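Local atomic coordinates of beta-ketoacyl-[acyl-carrier-protein] synthase III (Pseudomonas aeruginosa, PDB entry 2X3E), a protein that probably catalyses the first condensation of fatty acid synthesis, combining the acetyl group of acetyl-CoA with malonyl-ACP, with loss of CO2, to give 3-oxobutanoyl-ACP. Residues A[6-18]-A[56-70]. The protein carries 1 engineered substitution. Residues are numbered along the deposited sequence; the frame is centred on the assembly and turned at random.
Sequences AVVCGLGSYLPEA and LALRAASAALASAGL
Gly-10 and Gly-12 of strand 6-14 press against the alanines of helix 56-68, a close strand-on-helix packing within the layered thiolase fold of the FabH family. The strand and helix axes approach to 5.6 Å and run nearly antiparallel, at 151°. On this tight side backbone and alanine methyls meet directly around the glycines: CB of Ala-64 meets N of Gly-12 at 3.6 Å, and CB of Ala-60 rests against CA of Ser-13 at 3.7 Å. CA of Gly-12 lies 3.7 Å from O of Ala-60, and CA of Gly-10 sits beside CB of Ala-68. Leu-11 and Ser-13, by contrast, point away from the helix, and their side chains touch helix 285-295.

Toward the C-terminal end of the helix, a classic beta bulge at Cys-9 and Gly-10 faces Val-165 of the neighbouring strand. The carbonyl O of Cys-9 receives a CA-H...O contact from Ala-68, and a water donates to O of Ser-67 and, weakly, to O of Cys-9. The hydroxyl of Ser-67, swung beside its own carbonyl carbon, reaches the strand and accepts a nearly straight bond from N of Leu-11 (3.1 Å to OG, 170° at the hydrogen); the same hydroxyl bonds to O of Val-327, tying in the C-terminal tail.

The far end is built from longer side chains and is more open to solvent on the Arg-59 side. CD2 of Leu-56 touches the edge of the Tyr-14 ring in its plane, while CD1 reaches CD of Pro-16. Exposed Arg-59 bends at chi2 and chi3 and folds back over a face of the ring, its CB 3.4 Å from CG of Tyr-14. Its CG forms a CH-pi contact above the ring centre, 3.9 Å from the centroid; the guanidinium, tilted 40° from the ring, brings NH1 to 3.5 Å from CE1 of Tyr-14.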
loop_
_atom_site.group_PDB
_atom_site.type_symbol
_atom_site.label_atom_id
_atom_site.label_comp_id
_atom_site.label_asym_id
_atom_site.label_seq_id
_atom_site.Cartn_x
_atom_site.Cartn_y
_atom_site.Cartn_z
ATOM N N ALA A 6 -19.600 -4.167 -0.770
ATOM C CA ALA A 6 -19.084 -2.995 -0.083
ATOM C C ALA A 6 -19.864 -1.791 -0.575
ATOM O O ALA A 6 -19.903 -1.539 -1.777
ATOM C CB ALA A 6 -17.609 -2.818 -0.384
ATOM N N VAL A 7 -20.469 -1.051 0.354
ATOM C CA VAL A 7 -21.369 0.050 0.033
ATOM C C VAL A 7 -20.834 1.397 0.522
ATOM O O VAL A 7 -20.509 1.558 1.696
ATOM C CB VAL A 7 -22.757 -0.194 0.662
ATOM C CG1 VAL A 7 -23.649 1.018 0.469
ATOM C CG2 VAL A 7 -23.398 -1.444 0.070
ATOM N N VAL A 8 -20.761 2.370 -0.380
ATOM C CA VAL A 8 -20.391 3.738 -0.000
ATOM C C VAL A 8 -21.508 4.328 0.865
ATOM O O VAL A 8 -22.676 4.285 0.485
ATOM C CB VAL A 8 -20.169 4.643 -1.241
ATOM C CG1 VAL A 8 -19.902 6.086 -0.820
ATOM C CG2 VAL A 8 -19.011 4.119 -2.088
ATOM N N CYS A 9 -21.147 4.875 2.025
ATOM C CA CYS A 9 -22.137 5.457 2.937
ATOM C C CYS A 9 -21.707 6.774 3.593
ATOM O O CYS A 9 -22.442 7.311 4.408
ATOM C CB CYS A 9 -22.543 4.431 4.005
ATOM S SG CYS A 9 -21.215 3.844 5.070
ATOM N N GLY A 10 -20.551 7.315 3.203
ATOM C CA GLY A 10 -20.058 8.575 3.764
ATOM C C GLY A 10 -18.993 9.202 2.890
ATOM O O GLY A 10 -18.238 8.495 2.222
ATOM N N LEU A 11 -18.951 10.535 2.879
ATOM C CA LEU A 11 -17.967 11.290 2.101
ATOM C C LEU A 11 -17.511 12.490 2.914
ATOM O O LEU A 11 -18.318 13.150 3.566
ATOM C CB LEU A 11 -18.571 11.759 0.770
ATOM C CG LEU A 11 -17.687 12.589 -0.171
ATOM C CD1 LEU A 11 -16.598 11.743 -0.791
ATOM C CD2 LEU A 11 -18.532 13.243 -1.256
ATOM N N GLY A 12 -16.214 12.760 2.876
ATOM C CA GLY A 12 -15.650 13.953 3.495
ATOM C C GLY A 12 -14.383 14.353 2.776
ATOM O O GLY A 12 -13.829 13.580 1.995
ATOM N N SER A 13 -13.934 15.574 3.015
ATOM C CA SER A 13 -12.729 16.073 2.362
ATOM C C SER A 13 -12.113 17.205 3.154
ATOM O O SER A 13 -12.757 17.785 4.035
ATOM C CB SER A 13 -13.049 16.546 0.946
ATOM O OG SER A 13 -13.833 17.729 0.963
ATOM N N TYR A 14 -10.862 17.515 2.823
ATOM C CA TYR A 14 -10.175 18.658 3.395
ATOM C C TYR A 14 -9.138 19.197 2.411
ATOM O O TYR A 14 -8.360 18.436 1.832
ATOM C CB TYR A 14 -9.509 18.286 4.724
ATOM C CG TYR A 14 -8.802 19.457 5.370
ATOM C CD1 TYR A 14 -9.524 20.453 6.014
ATOM C CD2 TYR A 14 -7.411 19.577 5.320
ATOM C CE1 TYR A 14 -8.888 21.542 6.595
ATOM C CE2 TYR A 14 -6.761 20.665 5.907
ATOM C CZ TYR A 14 -7.509 21.640 6.542
ATOM O OH TYR A 14 -6.893 22.720 7.130
ATOM N N LEU A 15 -9.159 20.512 2.223
ATOM C CA LEU A 15 -8.171 21.214 1.420
ATOM C C LEU A 15 -7.387 22.144 2.340
ATOM O O LEU A 15 -7.982 22.822 3.183
ATOM C CB LEU A 15 -8.863 22.042 0.335
ATOM C CG LEU A 15 -9.618 21.277 -0.751
ATOM C CD1 LEU A 15 -10.580 22.206 -1.474
ATOM C CD2 LEU A 15 -8.655 20.618 -1.731
ATOM N N PRO A 16 -6.050 22.180 2.190
ATOM C CA PRO A 16 -5.290 23.127 2.996
ATOM C C PRO A 16 -5.689 24.565 2.678
ATOM O O PRO A 16 -6.159 24.857 1.577
ATOM C CB PRO A 16 -3.826 22.855 2.612
ATOM C CG PRO A 16 -3.855 21.986 1.416
ATOM C CD PRO A 16 -5.193 21.353 1.319
ATOM N N GLU A 17 -5.508 25.444 3.654
ATOM C CA GLU A 17 -5.984 26.814 3.569
ATOM C C GLU A 17 -5.251 27.621 2.495
ATOM O O GLU A 17 -5.883 28.343 1.716
ATOM C CB GLU A 17 -5.824 27.490 4.928
ATOM C CG GLU A 17 -6.641 28.747 5.093
ATOM C CD GLU A 17 -6.603 29.263 6.514
ATOM O OE1 GLU A 17 -5.675 30.030 6.841
ATOM O OE2 GLU A 17 -7.502 28.901 7.303
ATOM N N ALA A 18 -3.926 27.486 2.458
ATOM C CA ALA A 18 -3.088 28.265 1.547
ATOM C C ALA A 18 -3.384 27.924 0.096
ATOM O O ALA A 18 -3.547 26.759 -0.259
ATOM C CB ALA A 18 -1.604 28.043 1.854
ATOM N N LEU A 56 -3.937 16.120 6.501
ATOM C CA LEU A 56 -5.060 16.333 5.584
ATOM C C LEU A 56 -6.025 15.156 5.643
ATOM O O LEU A 56 -7.253 15.333 5.640
ATOM C CB LEU A 56 -4.577 16.514 4.140
ATOM C CG LEU A 56 -3.552 17.611 3.827
ATOM C CD1 LEU A 56 -3.441 17.799 2.310
ATOM C CD2 LEU A 56 -3.897 18.933 4.505
ATOM N N ALA A 57 -5.461 13.952 5.697
ATOM C CA ALA A 57 -6.257 12.735 5.762
ATOM C C ALA A 57 -7.113 12.690 7.027
ATOM O O ALA A 57 -8.257 12.237 6.995
ATOM C CB ALA A 57 -5.339 11.504 5.684
ATOM N N LEU A 58 -6.555 13.165 8.134
ATOM C CA LEU A 58 -7.260 13.181 9.409
ATOM C C LEU A 58 -8.529 14.027 9.321
ATOM O O LEU A 58 -9.599 13.591 9.742
ATOM C CB LEU A 58 -6.332 13.706 10.504
ATOM C CG LEU A 58 -6.827 13.705 11.943
ATOM C CD1 LEU A 58 -7.185 12.299 12.410
ATOM C CD2 LEU A 58 -5.758 14.308 12.831
ATOM N N ARG A 59 -8.411 15.220 8.743
ATOM C CA ARG A 59 -9.557 16.114 8.599
ATOM C C ARG A 59 -10.610 15.535 7.656
ATOM O O ARG A 59 -11.807 15.594 7.957
ATOM C CB ARG A 59 -9.117 17.504 8.121
ATOM C CG ARG A 59 -8.353 18.330 9.158
ATOM C CD ARG A 59 -9.207 18.681 10.392
ATOM N NE ARG A 59 -10.387 19.475 10.051
ATOM C CZ ARG A 59 -10.399 20.800 9.911
ATOM N NH1 ARG A 59 -9.293 21.515 10.077
ATOM N NH2 ARG A 59 -11.529 21.416 9.590
ATOM N N ALA A 60 -10.176 14.973 6.530
ATOM C CA ALA A 60 -11.118 14.369 5.575
ATOM C C ALA A 60 -11.863 13.184 6.177
ATOM O O ALA A 60 -13.073 13.037 5.978
ATOM C CB ALA A 60 -10.409 13.944 4.295
ATOM N N ALA A 61 -11.130 12.343 6.898
ATOM C CA ALA A 61 -11.690 11.143 7.519
ATOM C C ALA A 61 -12.687 11.468 8.627
ATOM O O ALA A 61 -13.729 10.814 8.729
ATOM C CB ALA A 61 -10.568 10.259 8.056
ATOM N N SER A 62 -12.383 12.464 9.458
ATOM C CA SER A 62 -13.313 12.892 10.505
ATOM C C SER A 62 -14.624 13.367 9.887
ATOM O O SER A 62 -15.699 13.020 10.368
ATOM C CB SER A 62 -12.719 14.006 11.374
ATOM O OG SER A 62 -11.549 13.578 12.052
ATOM N N ALA A 63 -14.531 14.162 8.818
ATOM C CA ALA A 63 -15.719 14.649 8.110
ATOM C C ALA A 63 -16.498 13.497 7.472
ATOM O O ALA A 63 -17.733 13.490 7.489
ATOM C CB ALA A 63 -15.332 15.682 7.042
ATOM N N ALA A 64 -15.775 12.523 6.928
ATOM C CA ALA A 64 -16.396 11.348 6.307
ATOM C C ALA A 64 -17.169 10.502 7.322
ATOM O O ALA A 64 -18.235 9.981 7.002
ATOM C CB ALA A 64 -15.350 10.506 5.593
ATOM N N LEU A 65 -16.630 10.370 8.533
ATOM C CA LEU A 65 -17.291 9.619 9.604
ATOM C C LEU A 65 -18.578 10.307 10.051
ATOM O O LEU A 65 -19.584 9.643 10.307
ATOM C CB LEU A 65 -16.355 9.444 10.807
ATOM C CG LEU A 65 -15.187 8.479 10.622
ATOM C CD1 LEU A 65 -14.191 8.649 11.755
ATOM C CD2 LEU A 65 -15.667 7.032 10.532
ATOM N N ALA A 66 -18.533 11.635 10.155
ATOM C CA ALA A 66 -19.715 12.436 10.465
ATOM C C ALA A 66 -20.780 12.247 9.394
ATOM O O ALA A 66 -21.945 12.042 9.714
ATOM C CB ALA A 66 -19.346 13.921 10.603
ATOM N N SER A 67 -20.370 12.302 8.127
ATOM C CA SER A 67 -21.273 12.072 6.986
ATOM C C SER A 67 -21.965 10.698 7.053
ATOM O O SER A 67 -23.167 10.589 6.820
ATOM C CB SER A 67 -20.483 12.196 5.675
ATOM O OG SER A 67 -21.258 11.828 4.546
ATOM N N ALA A 68 -21.199 9.661 7.382
ATOM C CA ALA A 68 -21.732 8.293 7.479
ATOM C C ALA A 68 -22.573 8.047 8.741
ATOM O O ALA A 68 -23.296 7.047 8.827
ATOM C CB ALA A 68 -20.594 7.294 7.417
ATOM N N GLY A 69 -22.472 8.942 9.721
ATOM C CA GLY A 69 -23.168 8.760 10.994
ATOM C C GLY A 69 -22.568 7.616 11.799
ATOM O O GLY A 69 -23.251 7.008 12.620
ATOM N N LEU A 70 -21.291 7.325 11.557
ATOM C CA LEU A 70 -20.581 6.262 12.249
ATOM C C LEU A 70 -19.454 6.879 13.061
ATOM O O LEU A 70 -18.843 7.851 12.625
ATOM C CB LEU A 70 -19.987 5.271 11.246
ATOM C CG LEU A 70 -20.950 4.507 10.340
ATOM C CD1 LEU A 70 -20.151 3.639 9.370
ATOM C CD2 LEU A 70 -21.926 3.654 11.154
HETATM O O HOH W 1 -24.289 10.152 4.395
#